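Local coordinates for protein fatty acid amide hydrolase (Candida albicans, PDB 6KVR) that probably hydrolyses monocarboxylic acid amides to the carboxylate and ammonium, as a fatty acid amide hydrolase of the amidase signature family, at residues 388-396 against 479-489. Sequence-based numbering, arbitrary orientation.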
loop_
_atom_site.group_PDB
_atom_site.type_symbol
_atom_site.label_atom_id
_atom_site.label_comp_id
_atom_site.label_asym_id
_atom_site.label_seq_id
_atom_site.Cartn_x
_atom_site.Cartn_y
_atom_site.Cartn_z
ATOM N N ALA A 388 17.917 9.146 4.685
ATOM C CA ALA A 388 16.594 9.352 4.110
ATOM C C ALA A 388 16.678 10.211 2.855
ATOM O O ALA A 388 16.076 9.878 1.828
ATOM C CB ALA A 388 15.651 9.983 5.135
ATOM N N TYR A 389 17.472 11.282 2.902
ATOM C CA TYR A 389 17.593 12.185 1.757
ATOM C C TYR A 389 18.204 11.473 0.560
ATOM O O TYR A 389 17.684 11.563 -0.558
ATOM C CB TYR A 389 18.433 13.404 2.140
ATOM C CG TYR A 389 18.655 14.377 1.002
ATOM C CD1 TYR A 389 17.688 15.321 0.666
ATOM C CD2 TYR A 389 19.836 14.354 0.255
ATOM C CE1 TYR A 389 17.897 16.233 -0.367
ATOM C CE2 TYR A 389 20.049 15.263 -0.795
ATOM C CZ TYR A 389 19.076 16.194 -1.103
ATOM O OH TYR A 389 19.273 17.090 -2.149
ATOM N N GLU A 390 19.294 10.734 0.787
ATOM C CA GLU A 390 19.968 10.029 -0.298
ATOM C C GLU A 390 19.101 8.917 -0.862
ATOM O O GLU A 390 19.063 8.707 -2.081
ATOM C CB GLU A 390 21.298 9.438 0.184
ATOM C CG GLU A 390 22.447 10.431 0.166
ATOM C CD GLU A 390 23.574 10.059 1.124
ATOM O OE1 GLU A 390 24.454 10.917 1.363
ATOM O OE2 GLU A 390 23.599 8.906 1.618
ATOM N N THR A 391 18.412 8.171 0.007
ATOM C CA THR A 391 17.597 7.072 -0.494
ATOM C C THR A 391 16.453 7.593 -1.353
ATOM O O THR A 391 16.197 7.072 -2.442
ATOM C CB THR A 391 17.056 6.222 0.662
ATOM O OG1 THR A 391 18.150 5.718 1.433
ATOM C CG2 THR A 391 16.248 5.037 0.109
ATOM N N VAL A 392 15.756 8.633 -0.891
ATOM C CA VAL A 392 14.605 9.073 -1.666
ATOM C C VAL A 392 15.052 9.725 -2.969
ATOM O O VAL A 392 14.411 9.549 -4.012
ATOM C CB VAL A 392 13.695 9.997 -0.832
ATOM C CG1 VAL A 392 14.232 11.444 -0.753
ATOM C CG2 VAL A 392 12.258 9.938 -1.401
ATOM N N HIS A 393 16.193 10.413 -2.966
ATOM C CA HIS A 393 16.637 11.017 -4.217
ATOM C C HIS A 393 17.158 9.975 -5.198
ATOM O O HIS A 393 17.053 10.178 -6.411
ATOM C CB HIS A 393 17.665 12.117 -3.953
ATOM C CG HIS A 393 17.030 13.395 -3.492
ATOM N ND1 HIS A 393 16.311 13.485 -2.319
ATOM C CD2 HIS A 393 16.882 14.589 -4.112
ATOM C CE1 HIS A 393 15.805 14.702 -2.204
ATOM N NE2 HIS A 393 16.138 15.392 -3.281
ATOM N N LYS A 394 17.712 8.854 -4.709
ATOM C CA LYS A 394 18.028 7.759 -5.619
ATOM C C LYS A 394 16.751 7.206 -6.228
ATOM O O LYS A 394 16.705 6.897 -7.426
ATOM C CB LYS A 394 18.788 6.644 -4.886
ATOM C CG LYS A 394 20.246 6.931 -4.545
ATOM C CD LYS A 394 20.847 5.702 -3.840
ATOM C CE LYS A 394 22.259 5.947 -3.300
ATOM N NZ LYS A 394 22.507 5.118 -2.061
HETATM N N MSE A 395 15.694 7.094 -5.411
HETATM C CA MSE A 395 14.417 6.494 -5.807
HETATM C C MSE A 395 13.798 7.286 -6.942
HETATM O O MSE A 395 13.195 6.709 -7.847
HETATM C CB MSE A 395 13.422 6.442 -4.636
HETATM C CG MSE A 395 13.570 5.257 -3.684
HETATM SE SE MSE A 395 12.369 5.440 -2.112
HETATM C CE MSE A 395 12.548 3.664 -1.340
ATOM N N TYR A 396 13.943 8.614 -6.885
ATOM C CA TYR A 396 13.353 9.463 -7.917
ATOM C C TYR A 396 13.852 9.082 -9.302
ATOM O O TYR A 396 13.082 9.118 -10.270
ATOM C CB TYR A 396 13.659 10.944 -7.656
ATOM C CG TYR A 396 12.947 11.526 -6.468
ATOM C CD1 TYR A 396 11.706 11.056 -6.081
ATOM C CD2 TYR A 396 13.519 12.576 -5.736
ATOM C CE1 TYR A 396 11.054 11.593 -4.972
ATOM C CE2 TYR A 396 12.874 13.126 -4.638
ATOM C CZ TYR A 396 11.638 12.632 -4.263
ATOM O OH TYR A 396 10.991 13.161 -3.170
ATOM N N TYR A 479 17.015 24.332 -4.412
ATOM C CA TYR A 479 17.801 23.138 -4.678
ATOM C C TYR A 479 17.620 22.028 -3.656
ATOM O O TYR A 479 17.714 20.851 -4.019
ATOM C CB TYR A 479 19.290 23.500 -4.727
ATOM C CG TYR A 479 19.603 24.695 -5.611
ATOM C CD1 TYR A 479 19.747 24.545 -6.990
ATOM C CD2 TYR A 479 19.752 25.959 -5.071
ATOM C CE1 TYR A 479 20.024 25.626 -7.805
ATOM C CE2 TYR A 479 20.031 27.054 -5.871
ATOM C CZ TYR A 479 20.169 26.880 -7.233
ATOM O OH TYR A 479 20.444 27.962 -8.018
ATOM N N ASN A 480 17.381 22.360 -2.390
ATOM C CA ASN A 480 17.303 21.378 -1.318
ATOM C C ASN A 480 15.851 21.106 -0.942
ATOM O O ASN A 480 15.149 22.007 -0.458
ATOM C CB ASN A 480 18.068 21.862 -0.091
ATOM C CG ASN A 480 17.767 21.032 1.120
ATOM O OD1 ASN A 480 17.836 19.808 1.070
ATOM N ND2 ASN A 480 17.387 21.682 2.204
ATOM N N TRP A 481 15.423 19.856 -1.101
ATOM C CA TRP A 481 14.082 19.423 -0.716
ATOM C C TRP A 481 14.027 18.693 0.644
ATOM O O TRP A 481 12.974 18.137 0.997
ATOM C CB TRP A 481 13.515 18.484 -1.779
ATOM C CG TRP A 481 13.411 19.012 -3.174
ATOM C CD1 TRP A 481 13.828 20.229 -3.647
ATOM C CD2 TRP A 481 12.863 18.309 -4.298
ATOM N NE1 TRP A 481 13.563 20.326 -4.997
ATOM C CE2 TRP A 481 12.974 19.161 -5.421
ATOM C CE3 TRP A 481 12.283 17.040 -4.460
ATOM C CZ2 TRP A 481 12.507 18.798 -6.687
ATOM C CZ3 TRP A 481 11.828 16.674 -5.725
ATOM C CH2 TRP A 481 11.941 17.559 -6.821
ATOM N N SER A 482 15.129 18.660 1.399
ATOM C CA SER A 482 15.214 17.726 2.523
ATOM C C SER A 482 14.073 17.906 3.526
ATOM O O SER A 482 13.609 16.918 4.116
ATOM C CB SER A 482 16.570 17.870 3.227
ATOM O OG SER A 482 16.721 19.178 3.761
ATOM N N TYR A 483 13.583 19.142 3.710
ATOM C CA TYR A 483 12.586 19.394 4.745
ATOM C C TYR A 483 11.214 18.832 4.376
ATOM O O TYR A 483 10.439 18.470 5.274
ATOM C CB TYR A 483 12.522 20.898 5.053
ATOM C CG TYR A 483 13.631 21.304 6.005
ATOM C CD1 TYR A 483 13.517 21.075 7.375
ATOM C CD2 TYR A 483 14.827 21.833 5.527
ATOM C CE1 TYR A 483 14.550 21.413 8.242
ATOM C CE2 TYR A 483 15.859 22.168 6.378
ATOM C CZ TYR A 483 15.719 21.962 7.731
ATOM O OH TYR A 483 16.755 22.299 8.569
ATOM N N THR A 484 10.895 18.723 3.083
ATOM C CA THR A 484 9.644 18.084 2.668
ATOM C C THR A 484 9.835 16.635 2.248
ATOM O O THR A 484 8.975 15.789 2.539
ATOM C CB THR A 484 8.985 18.826 1.502
ATOM O OG1 THR A 484 9.978 19.147 0.515
ATOM C CG2 THR A 484 8.252 20.096 1.972
ATOM N N SER A 485 10.947 16.320 1.578
ATOM C CA SER A 485 11.090 14.982 1.028
ATOM C C SER A 485 11.197 13.924 2.119
ATOM O O SER A 485 10.894 12.757 1.855
ATOM C CB SER A 485 12.299 14.912 0.089
ATOM O OG SER A 485 13.516 15.057 0.797
ATOM N N LEU A 486 11.599 14.308 3.335
ATOM C CA LEU A 486 11.638 13.355 4.445
ATOM C C LEU A 486 10.273 12.713 4.674
ATOM O O LEU A 486 10.170 11.496 4.867
ATOM C CB LEU A 486 12.110 14.054 5.720
ATOM C CG LEU A 486 12.045 13.228 7.005
ATOM C CD1 LEU A 486 12.997 12.023 6.922
ATOM C CD2 LEU A 486 12.292 14.088 8.279
ATOM N N TRP A 487 9.213 13.517 4.674
ATOM C CA TRP A 487 7.886 12.966 4.914
ATOM C C TRP A 487 7.316 12.229 3.700
ATOM O O TRP A 487 6.310 11.517 3.845
ATOM C CB TRP A 487 6.945 14.088 5.392
ATOM C CG TRP A 487 7.633 14.853 6.488
ATOM C CD1 TRP A 487 8.098 16.127 6.424
ATOM C CD2 TRP A 487 8.000 14.356 7.796
ATOM N NE1 TRP A 487 8.705 16.469 7.611
ATOM C CE2 TRP A 487 8.664 15.398 8.467
ATOM C CE3 TRP A 487 7.820 13.137 8.461
ATOM C CZ2 TRP A 487 9.156 15.263 9.772
ATOM C CZ3 TRP A 487 8.304 13.006 9.770
ATOM C CH2 TRP A 487 8.971 14.059 10.402
ATOM N N ASN A 488 7.945 12.345 2.524
ATOM C CA ASN A 488 7.532 11.493 1.412
ATOM C C ASN A 488 8.086 10.083 1.557
ATOM O O ASN A 488 7.371 9.106 1.307
ATOM C CB ASN A 488 7.979 12.083 0.080
ATOM C CG ASN A 488 7.289 13.396 -0.226
ATOM O OD1 ASN A 488 7.886 14.459 -0.096
ATOM N ND2 ASN A 488 6.019 13.329 -0.600
ATOM N N ILE A 489 9.351 9.948 1.959
ATOM C CA ILE A 489 9.885 8.597 2.085
ATOM C C ILE A 489 9.295 7.914 3.319
ATOM O O ILE A 489 9.031 6.714 3.290
ATOM C CB ILE A 489 11.435 8.591 2.076
ATOM C CG1 ILE A 489 11.948 7.155 2.023
ATOM C CG2 ILE A 489 12.025 9.298 3.301
ATOM C CD1 ILE A 489 13.480 7.035 1.970
HETATM O O HOH W 1 16.892 18.028 -2.919
#
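His393 and Ser485 meet with the serine OG in the plane of the imidazole, at its edge, 3.8 Å from His393 CE1. One face of that imidazole carries CZ of Tyr389 and the opposite face CE2 of Tyr396, each over the ring centre, so two phenols sandwich the histidine within helix 385-397. His393 ND1 bonds back to Tyr389 O (2.9 Å), which the backbone N of His393 reaches from the other face of the carbonyl plane; the bent ND1 bond helps hold the imidazole's rotation, leaving NE2 facing a water. The water lies 2.8 Å from NE2, also bonds Tyr389 OH, donates to Tyr479 O and accepts from Trp481 N, joining helix 385-397 to the turn that leads into helix 482-490. That is an Asx turn: Asn480 OD1 takes the N-H of Ser482 (3.0 Å) from well above its carbonyl plane, with Trp481 at the N-cap position. In the amidase fold, built round a large mixed beta-sheet, these two helices cross at 75°, their axes 9.3 Å apart, and Ser485 is a knob among Tyr389, Val392, His393 and Tyr396; a small side chain suits a hole walled by three rings and a valine. Trp481 extends the aromatic cluster, its CZ3 3.9 Å from Tyr396 CE2 with the planes at 58°; Tyr396 adjoins Gly255, predicted to bind substrate, and Trp481 lies near Ser257, the predicted acyl-ester serine. Ile489 holds CG1 anti to its backbone N (chi1 -172°) and, with the chain extended beyond it, CD1 reaches Thr391 CG2, while its branched CB packs 3.8 Å from Val392 CG2. Ala388 CB, a single methyl, lies against Leu486 CD1 at 3.8 Å.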